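Local coordinates for protein purine nucleoside phosphorylase (Thermus thermophilus, PDB 1ODK) that probably catalyses, as a hexamer, the phosphorolysis of purine nucleosides to free purine base and pentose 1-phosphate, at residues W138-A143 against L229-E234; A82-R87 against P131-A136; R16-G21 against R223-A228; I104-A109 against A184-G189. All coordinates share one frame; numbering follows the deposited sequence.

Interaction 1: residues W138-A143 against L229-E234; sequences WRRAEA and LEAVLE
Arg140 of helix 131-144 reaches across to Glu230 and Ala231 of the C-terminal helix 214-233 and to Glu234 just beyond. This is a helix-helix contact near the surface. The first bonds of the arginine side chain bend toward the partner helix: CG stays beside the backbone N (chi1 -69°), and the next bond bends again (chi2 -54°). Arg140 CG comes within 3.7 Å of Ala231 N, and Arg140 CD touches Glu230 CB at 3.8 Å. Arg140 NE is 3.1 Å from Glu234 OE2. That oxygen sits above one face of the guanidinium, shifted toward its rim, and the two flat groups are nearly perpendicular, 87° apart. This salt bridge acts through charge alone, because no N-H points at the oxygen.

In this alpha/beta fold of the phosphorylase superfamily, both helices lie against the central mixed sheet. Ala231 also packs on Ala136 and Leu137 of helix 131-144, on the buried side of the pair. The outer side is polar. A water accepts from Arg140 NH1 at 2.6 Å and donates to Glu230 OE2 at 2.9 Å, which links two groups that do not meet directly. Glu230 OE1 is held elsewhere, by Tyr53 OH and Lys54 NZ. An alanine in place of Arg140 would probably leave Glu234 without its cationic mate, the water without its donor and Ala231 less covered. Further round helix 131-144, Glu142 forms a salt bridge with Arg135 of the second subunit, and Trp138 makes a cation-pi contact with that same arginine.

Interaction 2: residues A82-R87 against P131-A136; sequences ARVLVR and PEVFRA
Val133 on helix 131-136 pushes its two methyl groups toward Val84 and Val86 of strand 84-87. The closer half of the contact is at Val86, where Val86 CG2 lies 3.9 Å from Val133 CG1. The two side chains pass alongside each other and run in opposite directions. Val133 CG1 is set anti to its own backbone nitrogen (chi1 175°). Its sister methyl, CG2, is anti to the carbonyl carbon and turns to Val84. That half is looser: Val84 CG1 and Val133 CG2 are 4.3 Å apart. Val84 and Val86 are two residues apart on the strand, so both present a methyl to the same helix residue. The backbones stay well separated, with Val84 CA and Val133 CA 8.0 Å apart.

The contact is purely apolar and small, 93 Å² in all, and all three valines are buried. The solvent side begins at its margins, where Arg83 is exposed and Glu132 partly so. At the start of the helix Asp130 OD2 accepts a hydrogen bond from Val133 N, which ties the backbone of this residue to the preceding loop. Val133 also packs on Arg195. The far side of the helix faces the second subunit, where Phe134 meets Phe134 of that subunit.

Strand 84-93 runs parallel to strands 16-20 and 195-205, with which it pairs in the central sheet. Helix 214-233 covers the same face beside helix 131-144: its Val232 touches both Val84 and Val86, and its Ala228 touches Val86.

Interaction 3: residues R16-G21 against R223-A228; sequences RVLLPG and RMVEVA
Leu18 meets Val225 and Ala228 because its CG is turned anti to the carbonyl carbon (chi1 -66°) and its CD1 then continues the chain in an extended course (chi2 -159°). This sends the forked end of the leucine out from the strand toward the helix. Val225 answers with CG1, the methyl anti to its backbone N (chi1 174°). Leu18 CD1 and Val225 CG1 are 4.1 Å apart. The other branch goes to the alanine: Leu18 CD2 is 3.9 Å from Ala228 CB. Each methyl of the leucine thus has its own partner, and the two partners lie three residues apart, about one turn of helix. The small alanine lets the strand come fairly near, with Leu18 CA and Ala228 CA 7.4 Å apart.

This is the packing of a C-terminal helix on an inner strand of the core sheet of a phosphorylase-superfamily fold. Strand 16-20 is the first strand of the chain and helix 214-233 the last helix, so the contact joins the first strand of the fold to its last helix. Backbone hydrogen bonds join the strand to both its neighbours: Leu18 bonds to Ser59 and Gln61 on one, and Val17 to Val84 and Val86 on the other. The contact is buried and wholly apolar. Val225 packs in addition on Ile29 and Phe33 of helix 23-33, and Ala228 on Val88 of strand 84-93. At the more exposed end of the strand, Arg16 NH1 forms a salt bridge with the terminal carboxylate oxygen Val235 OXT.

Interaction 4: residues I104-A109 against A184-G189; sequences IVAQGA and ALFLLG
Phe186 points its ring from helix 184-189 at the bend of the chain around Gln107, and one side of the ring, from CD1 through CE1 to CZ, does the touching. Its CG lies beside the backbone nitrogen and anti to the carbonyl carbon (chi1 -70°), which carries the ring out from the helix. Two neighbours meet it at the edge, close to its plane. Ala106 CB is 4.0 Å from Phe186 CZ, and the Gly108 backbone carbon C is 4.0 Å from Phe186 CE1. The third, Ala109, approaches obliquely, with CB 4.0 Å from Phe186 CD1. The ring rim thus follows the bend from one strand into the next. At Gly108 there is no side chain, and the backbone itself meets the ring edge.

Pro127, Pro129, Thr196 and Ala198 also pack on Phe186, so the ring is enclosed by several parts of the chain. An alanine in its place would probably open a gap against Ala106, Gly108 and Ala109 and would leave helix 182-192 without this contact to the bend. Gln107 turns away from this contact to hydrogen-bond Pro129 and Arg190 of the second subunit.

Helix 182-192 meets the corner between strands 103-106 and 108-112 through one aromatic residue, an apolar helix-on-sheet contact within the alpha/beta core.

Interactions 1 and 2 share helix 131-144, and interactions 1 and 3 share helix 214-233. Glu234 CB of interaction 1 lies 4.0 Å from Ala136 CB of interaction 2. Interactions 2 and 3 use adjacent strands: Val86 O is 2.8 Å from Leu19 N, a probable hydrogen bond. Another probable one ties interaction 3 to interaction 1, with Arg16 NE 2.8 Å from Val232 O. Interaction 4 joins through Phe134, whose CE1 is 3.4 Å from Gln107 CA. The centres of interactions 1 and 4 are about 16 Å apart. Interactions 1, 2 and 4 also reach the second subunit. None of the four contacts includes a ligand; they belong to the scaffold of the subunit.

Interaction 1: residues W138-A143 against L229-E234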
loop_
_atom_site.group_PDB
_atom_site.type_symbol
_atom_site.label_atom_id
_atom_site.label_comp_id
_atom_site.label_asym_id
_atom_site.label_seq_id
_atom_site.Cartn_x
_atom_site.Cartn_y
_atom_site.Cartn_z
ATOM N N TRP B 138 19.602 -29.693 -2.250
ATOM C CA TRP B 138 19.998 -29.679 -3.656
ATOM C C TRP B 138 20.964 -30.838 -3.929
ATOM O O TRP B 138 20.792 -31.596 -4.888
ATOM C CB TRP B 138 20.678 -28.344 -3.981
ATOM C CG TRP B 138 20.874 -28.068 -5.444
ATOM C CD1 TRP B 138 20.725 -28.947 -6.482
ATOM C CD2 TRP B 138 21.292 -26.826 -6.027
ATOM N NE1 TRP B 138 21.027 -28.327 -7.673
ATOM C CE2 TRP B 138 21.379 -27.026 -7.422
ATOM C CE3 TRP B 138 21.605 -25.564 -5.501
ATOM C CZ2 TRP B 138 21.767 -26.009 -8.307
ATOM C CZ3 TRP B 138 21.994 -24.547 -6.380
ATOM C CH2 TRP B 138 22.070 -24.779 -7.768
ATOM N N ARG B 139 21.975 -30.972 -3.078
ATOM C CA ARG B 139 22.964 -32.038 -3.228
ATOM C C ARG B 139 22.352 -33.434 -3.177
ATOM O O ARG B 139 22.733 -34.316 -3.956
ATOM C CB ARG B 139 24.038 -31.918 -2.146
ATOM C CG ARG B 139 25.056 -30.836 -2.433
ATOM C CD ARG B 139 26.018 -30.651 -1.278
ATOM N NE ARG B 139 27.049 -29.667 -1.594
ATOM C CZ ARG B 139 27.932 -29.207 -0.716
ATOM N NH1 ARG B 139 27.909 -29.641 0.538
ATOM N NH2 ARG B 139 28.842 -28.315 -1.092
ATOM N N ARG B 140 21.418 -33.645 -2.259
ATOM C CA ARG B 140 20.780 -34.952 -2.147
ATOM C C ARG B 140 19.881 -35.229 -3.352
ATOM O O ARG B 140 19.813 -36.360 -3.834
ATOM C CB ARG B 140 19.972 -35.047 -0.849
ATOM C CG ARG B 140 20.809 -35.067 0.432
ATOM C CD ARG B 140 21.863 -36.177 0.400
ATOM N NE ARG B 140 23.162 -35.680 -0.050
ATOM C CZ ARG B 140 24.091 -36.423 -0.650
ATOM N NH1 ARG B 140 23.870 -37.711 -0.885
ATOM N NH2 ARG B 140 25.245 -35.873 -1.015
ATOM N N ALA B 141 19.191 -34.201 -3.838
ATOM C CA ALA B 141 18.318 -34.359 -4.999
ATOM C C ALA B 141 19.163 -34.780 -6.203
ATOM O O ALA B 141 18.768 -35.654 -6.979
ATOM C CB ALA B 141 17.597 -33.051 -5.300
ATOM N N GLU B 142 20.325 -34.153 -6.354
ATOM C CA GLU B 142 21.224 -34.474 -7.459
ATOM C C GLU B 142 21.718 -35.908 -7.365
ATOM O O GLU B 142 21.708 -36.651 -8.347
ATOM C CB GLU B 142 22.437 -33.541 -7.453
ATOM C CG GLU B 142 22.221 -32.223 -8.156
ATOM C CD GLU B 142 23.468 -31.361 -8.152
ATOM O OE1 GLU B 142 23.547 -30.424 -8.972
ATOM O OE2 GLU B 142 24.366 -31.615 -7.323
ATOM N N ALA B 143 22.156 -36.288 -6.171
ATOM C CA ALA B 143 22.676 -37.625 -5.931
ATOM C C ALA B 143 21.655 -38.731 -6.205
ATOM O O ALA B 143 21.980 -39.732 -6.846
ATOM C CB ALA B 143 23.183 -37.726 -4.503
ATOM N N LEU B 229 14.908 -36.451 4.210
ATOM C CA LEU B 229 15.476 -37.214 5.322
ATOM C C LEU B 229 16.993 -37.265 5.201
ATOM O O LEU B 229 17.715 -37.027 6.172
ATOM C CB LEU B 229 14.893 -38.635 5.346
ATOM C CG LEU B 229 13.436 -38.724 5.820
ATOM C CD1 LEU B 229 12.866 -40.093 5.509
ATOM C CD2 LEU B 229 13.364 -38.440 7.314
ATOM N N GLU B 230 17.471 -37.570 4.001
ATOM C CA GLU B 230 18.904 -37.631 3.750
ATOM C C GLU B 230 19.555 -36.274 4.007
ATOM O O GLU B 230 20.650 -36.188 4.569
ATOM C CB GLU B 230 19.158 -38.064 2.307
ATOM C CG GLU B 230 18.820 -39.518 2.051
ATOM C CD GLU B 230 19.694 -40.451 2.866
ATOM O OE1 GLU B 230 19.151 -41.260 3.646
ATOM O OE2 GLU B 230 20.931 -40.369 2.728
ATOM N N ALA B 231 18.865 -35.214 3.603
ATOM C CA ALA B 231 19.367 -33.857 3.773
ATOM C C ALA B 231 19.501 -33.408 5.228
ATOM O O ALA B 231 20.520 -32.822 5.606
ATOM C CB ALA B 231 18.470 -32.875 3.005
ATOM N N VAL B 232 18.486 -33.671 6.051
ATOM C CA VAL B 232 18.549 -33.236 7.446
ATOM C C VAL B 232 19.656 -33.916 8.231
ATOM O O VAL B 232 20.112 -33.391 9.247
ATOM C CB VAL B 232 17.203 -33.438 8.200
ATOM C CG1 VAL B 232 16.135 -32.555 7.581
ATOM C CG2 VAL B 232 16.783 -34.895 8.176
ATOM N N LEU B 233 20.090 -35.080 7.766
ATOM C CA LEU B 233 21.170 -35.788 8.436
ATOM C C LEU B 233 22.506 -35.141 8.068
ATOM O O LEU B 233 23.495 -35.292 8.781
ATOM C CB LEU B 233 21.168 -37.269 8.038
ATOM C CG LEU B 233 20.476 -38.233 9.016
ATOM C CD1 LEU B 233 19.060 -37.770 9.309
ATOM C CD2 LEU B 233 20.481 -39.634 8.425
ATOM N N GLU B 234 22.514 -34.405 6.958
ATOM C CA GLU B 234 23.712 -33.724 6.464
ATOM C C GLU B 234 23.997 -32.434 7.220
ATOM O O GLU B 234 25.076 -31.861 7.095
ATOM C CB GLU B 234 23.553 -33.392 4.980
ATOM C CG GLU B 234 23.323 -34.592 4.091
ATOM C CD GLU B 234 24.603 -35.332 3.775
ATOM O OE1 GLU B 234 25.340 -35.690 4.720
ATOM O OE2 GLU B 234 24.868 -35.559 2.576
HETATM O O HOH W 1 22.224 -39.285 0.360
#

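Interaction 2: residues A82-R87 against P131-A136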
loop_
_atom_site.group_PDB
_atom_site.type_symbol
_atom_site.label_atom_id
_atom_site.label_comp_id
_atom_site.label_asym_id
_atom_site.label_seq_id
_atom_site.Cartn_x
_atom_site.Cartn_y
_atom_site.Cartn_z
ATOM N N ALA B 82 12.968 -27.776 18.161
ATOM C CA ALA B 82 13.279 -28.019 16.754
ATOM C C ALA B 82 14.368 -27.042 16.314
ATOM O O ALA B 82 14.312 -25.855 16.638
ATOM C CB ALA B 82 12.021 -27.852 15.890
ATOM N N ARG B 83 15.354 -27.549 15.576
ATOM C CA ARG B 83 16.475 -26.736 15.108
ATOM C C ARG B 83 16.639 -26.761 13.592
ATOM O O ARG B 83 17.121 -25.798 12.996
ATOM C CB ARG B 83 17.767 -27.218 15.772
ATOM C CG ARG B 83 17.762 -27.027 17.277
ATOM C CD ARG B 83 17.835 -25.547 17.632
ATOM N NE ARG B 83 17.165 -25.240 18.895
ATOM C CZ ARG B 83 17.423 -25.836 20.056
ATOM N NH1 ARG B 83 18.347 -26.786 20.131
ATOM N NH2 ARG B 83 16.747 -25.484 21.144
ATOM N N VAL B 84 16.247 -27.873 12.980
ATOM C CA VAL B 84 16.323 -28.042 11.535
ATOM C C VAL B 84 14.932 -28.472 11.072
ATOM O O VAL B 84 14.467 -29.559 11.413
ATOM C CB VAL B 84 17.364 -29.121 11.156
ATOM C CG1 VAL B 84 17.417 -29.292 9.652
ATOM C CG2 VAL B 84 18.739 -28.724 11.693
ATOM N N LEU B 85 14.266 -27.616 10.302
ATOM C CA LEU B 85 12.917 -27.921 9.842
ATOM C C LEU B 85 12.790 -27.865 8.331
ATOM O O LEU B 85 13.024 -26.822 7.713
ATOM C CB LEU B 85 11.911 -26.951 10.477
ATOM C CG LEU B 85 11.948 -26.854 12.005
ATOM C CD1 LEU B 85 13.086 -25.935 12.419
ATOM C CD2 LEU B 85 10.632 -26.301 12.532
ATOM N N VAL B 86 12.403 -28.990 7.740
ATOM C CA VAL B 86 12.260 -29.066 6.296
ATOM C C VAL B 86 10.831 -29.356 5.865
ATOM O O VAL B 86 10.276 -30.418 6.160
ATOM C CB VAL B 86 13.202 -30.147 5.700
ATOM C CG1 VAL B 86 12.980 -30.281 4.192
ATOM C CG2 VAL B 86 14.655 -29.776 5.988
ATOM N N ARG B 87 10.228 -28.392 5.179
ATOM C CA ARG B 87 8.878 -28.576 4.679
ATOM C C ARG B 87 8.914 -29.540 3.501
ATOM O O ARG B 87 9.790 -29.459 2.641
ATOM C CB ARG B 87 8.270 -27.243 4.216
ATOM C CG ARG B 87 7.006 -27.409 3.355
ATOM C CD ARG B 87 6.282 -26.086 3.121
ATOM N NE ARG B 87 5.439 -26.116 1.922
ATOM C CZ ARG B 87 4.380 -26.903 1.757
ATOM N NH1 ARG B 87 4.009 -27.741 2.721
ATOM N NH2 ARG B 87 3.700 -26.861 0.618
ATOM N N PRO B 131 20.913 -21.319 4.234
ATOM C CA PRO B 131 21.774 -21.739 3.123
ATOM C C PRO B 131 22.288 -23.178 3.160
ATOM O O PRO B 131 22.286 -23.858 2.131
ATOM C CB PRO B 131 22.897 -20.689 3.122
ATOM C CG PRO B 131 22.862 -20.099 4.505
ATOM C CD PRO B 131 21.400 -20.075 4.856
ATOM N N GLU B 132 22.706 -23.650 4.331
ATOM C CA GLU B 132 23.216 -25.016 4.449
ATOM C C GLU B 132 22.143 -26.060 4.132
ATOM O O GLU B 132 22.399 -27.023 3.407
ATOM C CB GLU B 132 23.778 -25.258 5.853
ATOM C CG GLU B 132 25.058 -24.493 6.174
ATOM C CD GLU B 132 26.224 -24.878 5.274
ATOM O OE1 GLU B 132 26.145 -25.930 4.601
ATOM O OE2 GLU B 132 27.229 -24.134 5.249
ATOM N N VAL B 133 20.947 -25.871 4.680
ATOM C CA VAL B 133 19.845 -26.796 4.432
ATOM C C VAL B 133 19.534 -26.822 2.942
ATOM O O VAL B 133 19.351 -27.887 2.350
ATOM C CB VAL B 133 18.573 -26.378 5.203
ATOM C CG1 VAL B 133 17.408 -27.291 4.823
ATOM C CG2 VAL B 133 18.828 -26.451 6.702
ATOM N N PHE B 134 19.469 -25.636 2.344
ATOM C CA PHE B 134 19.188 -25.492 0.919
ATOM C C PHE B 134 20.219 -26.284 0.116
ATOM O O PHE B 134 19.873 -27.058 -0.770
ATOM C CB PHE B 134 19.249 -24.008 0.541
ATOM C CG PHE B 134 19.192 -23.754 -0.932
ATOM C CD1 PHE B 134 18.041 -24.039 -1.657
ATOM C CD2 PHE B 134 20.292 -23.220 -1.600
ATOM C CE1 PHE B 134 17.985 -23.798 -3.026
ATOM C CE2 PHE B 134 20.243 -22.974 -2.971
ATOM C CZ PHE B 134 19.089 -23.265 -3.682
ATOM N N ARG B 135 21.487 -26.084 0.455
ATOM C CA ARG B 135 22.592 -26.764 -0.212
ATOM C C ARG B 135 22.477 -28.286 -0.095
ATOM O O ARG B 135 22.685 -29.009 -1.067
ATOM C CB ARG B 135 23.909 -26.299 0.404
ATOM C CG ARG B 135 25.150 -26.743 -0.334
ATOM C CD ARG B 135 26.378 -26.297 0.435
ATOM N NE ARG B 135 27.497 -26.007 -0.448
ATOM C CZ ARG B 135 28.668 -25.539 -0.032
ATOM N NH1 ARG B 135 28.875 -25.314 1.260
ATOM N NH2 ARG B 135 29.624 -25.281 -0.910
ATOM N N ALA B 136 22.148 -28.763 1.102
ATOM C CA ALA B 136 22.008 -30.195 1.351
ATOM C C ALA B 136 20.850 -30.805 0.568
ATOM O O ALA B 136 20.971 -31.911 0.043
ATOM C CB ALA B 136 21.828 -30.452 2.847
#

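Interaction 3: residues R16-G21 against R223-A228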
loop_
_atom_site.group_PDB
_atom_site.type_symbol
_atom_site.label_atom_id
_atom_site.label_comp_id
_atom_site.label_asym_id
_atom_site.label_seq_id
_atom_site.Cartn_x
_atom_site.Cartn_y
_atom_site.Cartn_z
ATOM N N ARG B 16 15.804 -32.364 14.411
ATOM C CA ARG B 16 15.528 -32.415 12.979
ATOM C C ARG B 16 14.068 -32.792 12.763
ATOM O O ARG B 16 13.604 -33.814 13.270
ATOM C CB ARG B 16 16.447 -33.439 12.306
ATOM C CG ARG B 16 17.923 -33.122 12.494
ATOM C CD ARG B 16 18.833 -34.189 11.902
ATOM N NE ARG B 16 20.234 -33.786 12.016
ATOM C CZ ARG B 16 20.898 -33.704 13.165
ATOM N NH1 ARG B 16 22.168 -33.317 13.173
ATOM N NH2 ARG B 16 20.300 -34.027 14.305
ATOM N N VAL B 17 13.354 -31.980 11.988
ATOM C CA VAL B 17 11.930 -32.211 11.765
ATOM C C VAL B 17 11.470 -32.032 10.320
ATOM O O VAL B 17 11.895 -31.094 9.648
ATOM C CB VAL B 17 11.094 -31.218 12.617
ATOM C CG1 VAL B 17 9.630 -31.635 12.634
ATOM C CG2 VAL B 17 11.671 -31.117 14.023
ATOM N N LEU B 18 10.605 -32.929 9.848
ATOM C CA LEU B 18 10.038 -32.803 8.506
ATOM C C LEU B 18 8.647 -32.207 8.733
ATOM O O LEU B 18 7.964 -32.571 9.695
ATOM C CB LEU B 18 9.903 -34.157 7.802
ATOM C CG LEU B 18 11.165 -34.949 7.434
ATOM C CD1 LEU B 18 10.816 -35.933 6.318
ATOM C CD2 LEU B 18 12.275 -34.022 6.982
ATOM N N LEU B 19 8.233 -31.301 7.850
ATOM C CA LEU B 19 6.943 -30.637 7.977
ATOM C C LEU B 19 5.964 -30.866 6.830
ATOM O O LEU B 19 5.849 -30.030 5.931
ATOM C CB LEU B 19 7.154 -29.122 8.131
ATOM C CG LEU B 19 7.969 -28.632 9.330
ATOM C CD1 LEU B 19 8.205 -27.128 9.232
ATOM C CD2 LEU B 19 7.231 -28.967 10.614
ATOM N N PRO B 20 5.257 -32.007 6.823
ATOM C CA PRO B 20 4.311 -32.188 5.718
ATOM C C PRO B 20 3.056 -31.388 6.084
ATOM O O PRO B 20 2.853 -31.070 7.251
ATOM C CB PRO B 20 4.067 -33.695 5.712
ATOM C CG PRO B 20 4.220 -34.069 7.169
ATOM C CD PRO B 20 5.410 -33.243 7.613
ATOM N N GLY B 21 2.227 -31.043 5.104
ATOM C CA GLY B 21 1.024 -30.288 5.427
ATOM C C GLY B 21 -0.128 -31.204 5.809
ATOM O O GLY B 21 -0.950 -30.889 6.671
ATOM N N ARG B 223 9.874 -39.688 -3.222
ATOM C CA ARG B 223 11.178 -39.154 -3.613
ATOM C C ARG B 223 11.540 -37.921 -2.795
ATOM O O ARG B 223 12.670 -37.772 -2.326
ATOM C CB ARG B 223 11.167 -38.785 -5.096
ATOM C CG ARG B 223 10.909 -39.951 -6.035
ATOM C CD ARG B 223 10.732 -39.462 -7.466
ATOM N NE ARG B 223 10.638 -40.571 -8.411
ATOM C CZ ARG B 223 10.526 -40.422 -9.725
ATOM N NH1 ARG B 223 10.493 -39.206 -10.255
ATOM N NH2 ARG B 223 10.454 -41.490 -10.510
ATOM N N MET B 224 10.567 -37.032 -2.637
ATOM C CA MET B 224 10.766 -35.805 -1.883
ATOM C C MET B 224 11.133 -36.073 -0.414
ATOM O O MET B 224 12.024 -35.425 0.141
ATOM C CB MET B 224 9.494 -34.956 -1.997
ATOM C CG MET B 224 9.160 -34.104 -0.805
ATOM S SD MET B 224 7.653 -33.200 -1.158
ATOM C CE MET B 224 6.392 -34.343 -0.626
ATOM N N VAL B 225 10.450 -37.030 0.210
ATOM C CA VAL B 225 10.716 -37.371 1.608
ATOM C C VAL B 225 12.103 -37.993 1.780
ATOM O O VAL B 225 12.821 -37.679 2.732
ATOM C CB VAL B 225 9.642 -38.348 2.149
ATOM C CG1 VAL B 225 10.008 -38.812 3.559
ATOM C CG2 VAL B 225 8.279 -37.652 2.163
ATOM N N GLU B 226 12.478 -38.877 0.860
ATOM C CA GLU B 226 13.789 -39.515 0.916
ATOM C C GLU B 226 14.873 -38.439 0.826
ATOM O O GLU B 226 15.868 -38.479 1.556
ATOM C CB GLU B 226 13.949 -40.506 -0.239
ATOM C CG GLU B 226 15.281 -41.244 -0.236
ATOM C CD GLU B 226 15.425 -42.201 -1.406
ATOM O OE1 GLU B 226 16.427 -42.949 -1.437
ATOM O OE2 GLU B 226 14.546 -42.206 -2.294
ATOM N N VAL B 227 14.684 -37.478 -0.075
ATOM C CA VAL B 227 15.659 -36.402 -0.226
ATOM C C VAL B 227 15.750 -35.594 1.064
ATOM O O VAL B 227 16.844 -35.305 1.553
ATOM C CB VAL B 227 15.284 -35.451 -1.390
ATOM C CG1 VAL B 227 16.161 -34.209 -1.355
ATOM C CG2 VAL B 227 15.466 -36.168 -2.725
ATOM N N ALA B 228 14.597 -35.240 1.622
ATOM C CA ALA B 228 14.563 -34.453 2.849
ATOM C C ALA B 228 15.211 -35.169 4.035
ATOM O O ALA B 228 15.974 -34.563 4.784
ATOM C CB ALA B 228 13.120 -34.073 3.187
#

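Interaction 4: residues I104-A109 against A184-G189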
loop_
_atom_site.group_PDB
_atom_site.type_symbol
_atom_site.label_atom_id
_atom_site.label_comp_id
_atom_site.label_asym_id
_atom_site.label_seq_id
_atom_site.Cartn_x
_atom_site.Cartn_y
_atom_site.Cartn_z
ATOM N N ILE B 104 10.913 -29.829 -6.569
ATOM C CA ILE B 104 11.388 -28.455 -6.592
ATOM C C ILE B 104 12.079 -28.154 -5.273
ATOM O O ILE B 104 11.473 -28.298 -4.204
ATOM C CB ILE B 104 10.234 -27.440 -6.748
ATOM C CG1 ILE B 104 9.557 -27.601 -8.109
ATOM C CG2 ILE B 104 10.776 -26.023 -6.593
ATOM C CD1 ILE B 104 8.295 -26.743 -8.267
ATOM N N VAL B 105 13.354 -27.781 -5.335
ATOM C CA VAL B 105 14.072 -27.406 -4.122
ATOM C C VAL B 105 13.893 -25.897 -4.077
ATOM O O VAL B 105 14.416 -25.180 -4.934
ATOM C CB VAL B 105 15.574 -27.728 -4.198
ATOM C CG1 VAL B 105 16.267 -27.217 -2.934
ATOM C CG2 VAL B 105 15.776 -29.234 -4.331
ATOM N N ALA B 106 13.149 -25.424 -3.085
ATOM C CA ALA B 106 12.850 -24.003 -2.966
ATOM C C ALA B 106 14.030 -23.115 -2.610
ATOM O O ALA B 106 14.517 -23.130 -1.482
ATOM C CB ALA B 106 11.716 -23.794 -1.957
ATOM N N GLN B 107 14.471 -22.323 -3.581
ATOM C CA GLN B 107 15.586 -21.408 -3.365
ATOM C C GLN B 107 15.080 -20.182 -2.611
ATOM O O GLN B 107 15.833 -19.506 -1.903
ATOM C CB GLN B 107 16.188 -20.993 -4.713
ATOM C CG GLN B 107 17.138 -19.808 -4.627
ATOM C CD GLN B 107 17.688 -19.400 -5.982
ATOM O OE1 GLN B 107 17.001 -19.507 -7.000
ATOM N NE2 GLN B 107 18.930 -18.921 -6.000
ATOM N N GLY B 108 13.790 -19.908 -2.764
ATOM C CA GLY B 108 13.178 -18.777 -2.093
ATOM C C GLY B 108 11.675 -18.865 -2.274
ATOM O O GLY B 108 11.191 -19.696 -3.041
ATOM N N ALA B 109 10.930 -18.016 -1.574
ATOM C CA ALA B 109 9.477 -18.031 -1.692
ATOM C C ALA B 109 8.900 -16.623 -1.779
ATOM O O ALA B 109 9.076 -15.823 -0.867
ATOM C CB ALA B 109 8.866 -18.768 -0.506
ATOM N N ALA B 184 6.476 -18.259 5.224
ATOM C CA ALA B 184 6.450 -18.114 6.684
ATOM C C ALA B 184 7.531 -18.941 7.374
ATOM O O ALA B 184 8.156 -18.491 8.336
ATOM C CB ALA B 184 5.062 -18.499 7.234
ATOM N N LEU B 185 7.742 -20.157 6.890
ATOM C CA LEU B 185 8.765 -21.021 7.469
ATOM C C LEU B 185 10.130 -20.347 7.327
ATOM O O LEU B 185 10.898 -20.264 8.286
ATOM C CB LEU B 185 8.782 -22.368 6.749
ATOM C CG LEU B 185 9.895 -23.352 7.115
ATOM C CD1 LEU B 185 9.737 -23.820 8.561
ATOM C CD2 LEU B 185 9.838 -24.534 6.148
ATOM N N PHE B 186 10.418 -19.862 6.123
ATOM C CA PHE B 186 11.694 -19.208 5.844
ATOM C C PHE B 186 11.886 -17.984 6.734
ATOM O O PHE B 186 12.950 -17.802 7.326
ATOM C CB PHE B 186 11.772 -18.810 4.361
ATOM C CG PHE B 186 11.897 -19.984 3.414
ATOM C CD1 PHE B 186 11.762 -19.802 2.041
ATOM C CD2 PHE B 186 12.161 -21.268 3.895
ATOM C CE1 PHE B 186 11.884 -20.879 1.156
ATOM C CE2 PHE B 186 12.286 -22.350 3.025
ATOM C CZ PHE B 186 12.146 -22.154 1.652
ATOM N N LEU B 187 10.855 -17.147 6.823
ATOM C CA LEU B 187 10.915 -15.950 7.656
ATOM C C LEU B 187 11.179 -16.324 9.109
ATOM O O LEU B 187 12.074 -15.770 9.755
ATOM C CB LEU B 187 9.596 -15.169 7.566
ATOM C CG LEU B 187 9.484 -13.958 8.501
ATOM C CD1 LEU B 187 10.564 -12.951 8.143
ATOM C CD2 LEU B 187 8.098 -13.327 8.392
ATOM N N LEU B 188 10.397 -17.265 9.628
ATOM C CA LEU B 188 10.560 -17.682 11.014
ATOM C C LEU B 188 11.921 -18.318 11.263
ATOM O O LEU B 188 12.458 -18.229 12.367
ATOM C CB LEU B 188 9.434 -18.641 11.417
ATOM C CG LEU B 188 8.085 -17.927 11.587
ATOM C CD1 LEU B 188 6.980 -18.942 11.845
ATOM C CD2 LEU B 188 8.177 -16.925 12.741
ATOM N N GLY B 189 12.480 -18.961 10.242
ATOM C CA GLY B 189 13.790 -19.566 10.398
ATOM C C GLY B 189 14.805 -18.490 10.756
ATOM O O GLY B 189 15.627 -18.659 11.666
#